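PDB 4CLC: UPF0303 protein YBR137W from Saccharomyces cerevisiae, which is of uncharacterised function, a cytoplasmic yeast protein of the UPF0303 family, related to the HbpS-like haem-degrading proteins. Local coordinates for residues D62-R73 / D85-L96. Residues are numbered along the deposited sequence; the frame is centred on the assembly and turned at random.
Sequences DISLPNGHCLFR and DFWIQRKKKTAL
R73 reaches from its strand to D85 on the helix, its NH1 lying 2.9 Å from D85 OD1 in a salt bridge at the guanidinium edge, with guanidinium and carboxylate planes turned 45° apart. The opposite flank of the same guanidinium grips D62 side-on: NE and NH2 both converge on D62 OD2, NE at 2.5 Å from that oxygen and on its anti lone pair, NH2 from above the carboxylate plane. Bends at chi2 and chi3 bring the NE/NH2 edge of the guanidinium alongside the D62 carboxylate, with NH1 turned to the helix. Trimming R73 to an alanine is likely to strip D62 OD2 of the two arginine N-H groups that grip it and leave D85 OD1 without the guanidinium it pairs with. D62 OD1 takes the hydroxyl of S64 and lies 3.9 Å from K92 NZ, a long ion pair that extends the charge network. A water bridges S64 OG and K92 NZ, and Q89 OE1 accepts from that amine at 2.8 Å.

Strands 60-64 and 70-75 form an antiparallel hairpin at one margin of the chain's five-stranded sheet, and helix 84-98 packs across the sheet, its segment 85-96 crossing strand 62-64 at -44°. A classic beta bulge sets L71 and F72 both opposite I63.

On the apolar side, I88 lays CD1 over one face of the R73 guanidinium, offset toward its rim, while its CG2 meets D62 CB at 3.6 Å. K92 runs its CD against S64 CB. Farther along, in the type I turn from L65 to G68, the CB of P66 abuts L96 CD2 at 3.6 Å; L96 also touches L133 on strand 131-136.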
# COMPACT_ATOMS: atom_id res chain seq x y z
N ASP D 62 -1.55 -27.05 13.32
CA ASP D 62 -1.41 -25.80 14.05
C ASP D 62 -2.37 -25.68 15.25
O ASP D 62 -3.52 -26.15 15.22
CB ASP D 62 -1.61 -24.62 13.10
CG ASP D 62 -1.27 -23.27 13.75
OD1 ASP D 62 -2.18 -22.65 14.36
OD2 ASP D 62 -0.10 -22.82 13.65
N ILE D 63 -1.92 -25.05 16.32
CA ILE D 63 -2.84 -24.60 17.35
C ILE D 63 -2.51 -23.15 17.64
O ILE D 63 -1.39 -22.85 18.06
CB ILE D 63 -2.75 -25.44 18.65
CG1 ILE D 63 -3.07 -26.91 18.35
CG2 ILE D 63 -3.70 -24.90 19.72
CD1 ILE D 63 -2.92 -27.81 19.54
N SER D 64 -3.46 -22.26 17.39
CA SER D 64 -3.24 -20.84 17.61
C SER D 64 -4.39 -20.25 18.40
O SER D 64 -5.47 -20.80 18.46
CB SER D 64 -3.08 -20.11 16.28
OG SER D 64 -1.92 -20.53 15.59
N LEU D 65 -4.15 -19.11 19.03
CA LEU D 65 -5.21 -18.40 19.70
C LEU D 65 -5.92 -17.58 18.65
O LEU D 65 -5.39 -17.40 17.56
CB LEU D 65 -4.65 -17.53 20.82
CG LEU D 65 -3.97 -18.25 21.96
CD1 LEU D 65 -3.58 -17.25 23.03
CD2 LEU D 65 -4.90 -19.30 22.52
N PRO D 66 -7.12 -17.08 18.97
CA PRO D 66 -7.85 -16.25 18.00
C PRO D 66 -7.12 -14.98 17.66
O PRO D 66 -7.41 -14.39 16.62
CB PRO D 66 -9.16 -15.93 18.72
CG PRO D 66 -8.95 -16.32 20.13
CD PRO D 66 -7.96 -17.40 20.14
N ASN D 67 -6.19 -14.56 18.51
CA ASN D 67 -5.43 -13.34 18.27
C ASN D 67 -4.22 -13.58 17.36
O ASN D 67 -3.56 -12.63 16.95
CB ASN D 67 -5.00 -12.74 19.61
CG ASN D 67 -3.74 -13.37 20.14
OD1 ASN D 67 -3.43 -14.54 19.88
ND2 ASN D 67 -2.97 -12.59 20.89
N GLY D 68 -3.95 -14.84 17.04
CA GLY D 68 -2.92 -15.20 16.08
C GLY D 68 -1.69 -15.86 16.69
O GLY D 68 -0.86 -16.43 15.99
N HIS D 69 -1.60 -15.77 18.02
CA HIS D 69 -0.49 -16.35 18.77
C HIS D 69 -0.41 -17.87 18.58
O HIS D 69 -1.34 -18.61 18.92
CB HIS D 69 -0.62 -15.99 20.26
CG HIS D 69 0.45 -16.59 21.13
ND1 HIS D 69 1.74 -16.79 20.69
CD2 HIS D 69 0.41 -17.05 22.40
CE1 HIS D 69 2.45 -17.35 21.65
NE2 HIS D 69 1.67 -17.51 22.70
N CYS D 70 0.73 -18.35 18.09
CA CYS D 70 0.89 -19.77 17.82
C CYS D 70 1.41 -20.49 19.06
O CYS D 70 2.46 -20.15 19.57
CB CYS D 70 1.85 -19.96 16.65
SG CYS D 70 2.11 -21.66 16.17
N LEU D 71 0.62 -21.42 19.58
CA LEU D 71 1.06 -22.27 20.68
C LEU D 71 1.84 -23.50 20.20
O LEU D 71 2.78 -23.96 20.86
CB LEU D 71 -0.14 -22.69 21.53
CG LEU D 71 -1.02 -21.51 21.96
CD1 LEU D 71 -2.23 -21.97 22.73
CD2 LEU D 71 -0.24 -20.52 22.78
N PHE D 72 1.42 -24.05 19.06
CA PHE D 72 1.93 -25.33 18.56
C PHE D 72 1.99 -25.39 17.07
O PHE D 72 1.07 -24.98 16.40
CB PHE D 72 1.05 -26.50 19.03
CG PHE D 72 1.61 -27.84 18.67
CD1 PHE D 72 2.51 -28.47 19.50
CD2 PHE D 72 1.24 -28.48 17.50
CE1 PHE D 72 3.04 -29.71 19.17
CE2 PHE D 72 1.76 -29.72 17.16
CZ PHE D 72 2.67 -30.33 18.00
N ARG D 73 3.06 -25.96 16.55
CA ARG D 73 3.12 -26.25 15.13
C ARG D 73 4.03 -27.45 14.91
O ARG D 73 5.04 -27.61 15.61
CB ARG D 73 3.61 -25.04 14.35
CG ARG D 73 3.73 -25.28 12.87
CD ARG D 73 2.37 -25.30 12.20
NE ARG D 73 1.69 -24.00 12.27
CZ ARG D 73 1.94 -22.99 11.45
NH1 ARG D 73 2.86 -23.12 10.50
NH2 ARG D 73 1.27 -21.86 11.58
N ASP D 85 1.73 -23.64 5.09
CA ASP D 85 1.58 -22.51 6.01
C ASP D 85 0.49 -21.56 5.52
O ASP D 85 -0.35 -21.11 6.30
CB ASP D 85 2.91 -21.77 6.17
CG ASP D 85 3.95 -22.60 6.91
OD1 ASP D 85 3.59 -23.48 7.72
OD2 ASP D 85 5.14 -22.38 6.66
N PHE D 86 0.51 -21.26 4.22
CA PHE D 86 -0.55 -20.48 3.62
C PHE D 86 -1.92 -21.12 3.88
O PHE D 86 -2.85 -20.44 4.31
CB PHE D 86 -0.30 -20.33 2.13
CG PHE D 86 0.79 -19.36 1.79
CD1 PHE D 86 0.51 -18.00 1.68
CD2 PHE D 86 2.10 -19.81 1.59
CE1 PHE D 86 1.51 -17.09 1.38
CE2 PHE D 86 3.11 -18.90 1.27
CZ PHE D 86 2.80 -17.53 1.18
N TRP D 87 -2.03 -22.43 3.63
CA TRP D 87 -3.29 -23.13 3.81
C TRP D 87 -3.71 -23.05 5.26
O TRP D 87 -4.88 -22.79 5.56
CB TRP D 87 -3.21 -24.60 3.35
CG TRP D 87 -3.52 -24.73 1.88
CD1 TRP D 87 -2.61 -24.83 0.85
CD2 TRP D 87 -4.80 -24.73 1.27
NE1 TRP D 87 -3.26 -24.89 -0.35
CE2 TRP D 87 -4.62 -24.83 -0.12
CE3 TRP D 87 -6.10 -24.66 1.77
CZ2 TRP D 87 -5.68 -24.87 -1.02
CZ3 TRP D 87 -7.16 -24.69 0.88
CH2 TRP D 87 -6.94 -24.79 -0.49
N ILE D 88 -2.75 -23.25 6.16
CA ILE D 88 -3.05 -23.16 7.57
C ILE D 88 -3.56 -21.77 7.94
O ILE D 88 -4.54 -21.64 8.67
CB ILE D 88 -1.83 -23.52 8.42
CG1 ILE D 88 -1.63 -25.03 8.40
CG2 ILE D 88 -2.01 -23.05 9.88
CD1 ILE D 88 -0.57 -25.50 9.32
N GLN D 89 -2.92 -20.73 7.40
CA GLN D 89 -3.32 -19.36 7.72
C GLN D 89 -4.68 -19.05 7.13
O GLN D 89 -5.55 -18.51 7.81
CB GLN D 89 -2.30 -18.36 7.21
CG GLN D 89 -2.06 -17.22 8.19
CD GLN D 89 -1.50 -17.70 9.54
OE1 GLN D 89 -1.13 -18.87 9.72
NE2 GLN D 89 -1.44 -16.77 10.50
N ARG D 90 -4.86 -19.44 5.88
CA ARG D 90 -6.11 -19.23 5.19
C ARG D 90 -7.29 -20.01 5.80
O ARG D 90 -8.41 -19.48 5.90
CB ARG D 90 -5.94 -19.55 3.72
CG ARG D 90 -4.90 -18.69 3.05
CD ARG D 90 -4.76 -19.00 1.60
NE ARG D 90 -6.05 -18.92 0.92
CZ ARG D 90 -6.68 -19.95 0.37
NH1 ARG D 90 -6.14 -21.16 0.39
NH2 ARG D 90 -7.85 -19.78 -0.21
N LYS D 91 -7.07 -21.25 6.23
CA LYS D 91 -8.17 -21.99 6.84
C LYS D 91 -8.54 -21.38 8.19
O LYS D 91 -9.72 -21.10 8.45
CB LYS D 91 -7.82 -23.47 7.03
CG LYS D 91 -7.64 -24.23 5.74
CD LYS D 91 -7.53 -25.72 6.01
CE LYS D 91 -7.01 -26.46 4.79
NZ LYS D 91 -6.84 -27.92 5.09
N LYS D 92 -7.52 -21.17 9.02
CA LYS D 92 -7.66 -20.61 10.36
C LYS D 92 -8.39 -19.28 10.30
O LYS D 92 -9.28 -19.02 11.11
CB LYS D 92 -6.27 -20.42 11.00
CG LYS D 92 -6.30 -19.85 12.40
CD LYS D 92 -4.93 -19.73 13.02
CE LYS D 92 -4.01 -18.89 12.20
NZ LYS D 92 -2.82 -19.70 11.82
N LYS D 93 -8.02 -18.47 9.33
CA LYS D 93 -8.60 -17.15 9.20
C LYS D 93 -10.11 -17.26 9.00
O LYS D 93 -10.89 -16.65 9.75
CB LYS D 93 -7.95 -16.36 8.06
CG LYS D 93 -8.27 -14.88 8.16
CD LYS D 93 -7.46 -14.00 7.24
CE LYS D 93 -7.71 -12.52 7.55
NZ LYS D 93 -6.60 -11.61 7.11
N THR D 94 -10.53 -18.06 8.01
CA THR D 94 -11.94 -18.31 7.78
C THR D 94 -12.63 -18.78 9.05
O THR D 94 -13.59 -18.16 9.51
CB THR D 94 -12.17 -19.36 6.69
OG1 THR D 94 -11.66 -18.91 5.43
CG2 THR D 94 -13.63 -19.64 6.57
N ALA D 95 -12.12 -19.86 9.65
CA ALA D 95 -12.72 -20.41 10.87
C ALA D 95 -12.91 -19.42 12.01
O ALA D 95 -13.98 -19.39 12.61
CB ALA D 95 -11.91 -21.58 11.36
N LEU D 96 -11.89 -18.61 12.33
CA LEU D 96 -11.99 -17.69 13.47
C LEU D 96 -12.95 -16.55 13.20
O LEU D 96 -13.61 -16.02 14.10
CB LEU D 96 -10.61 -17.13 13.84
CG LEU D 96 -9.66 -18.07 14.59
CD1 LEU D 96 -8.21 -17.60 14.47
CD2 LEU D 96 -10.06 -18.24 16.05
O HOH W 1 -0.34 -19.31 13.52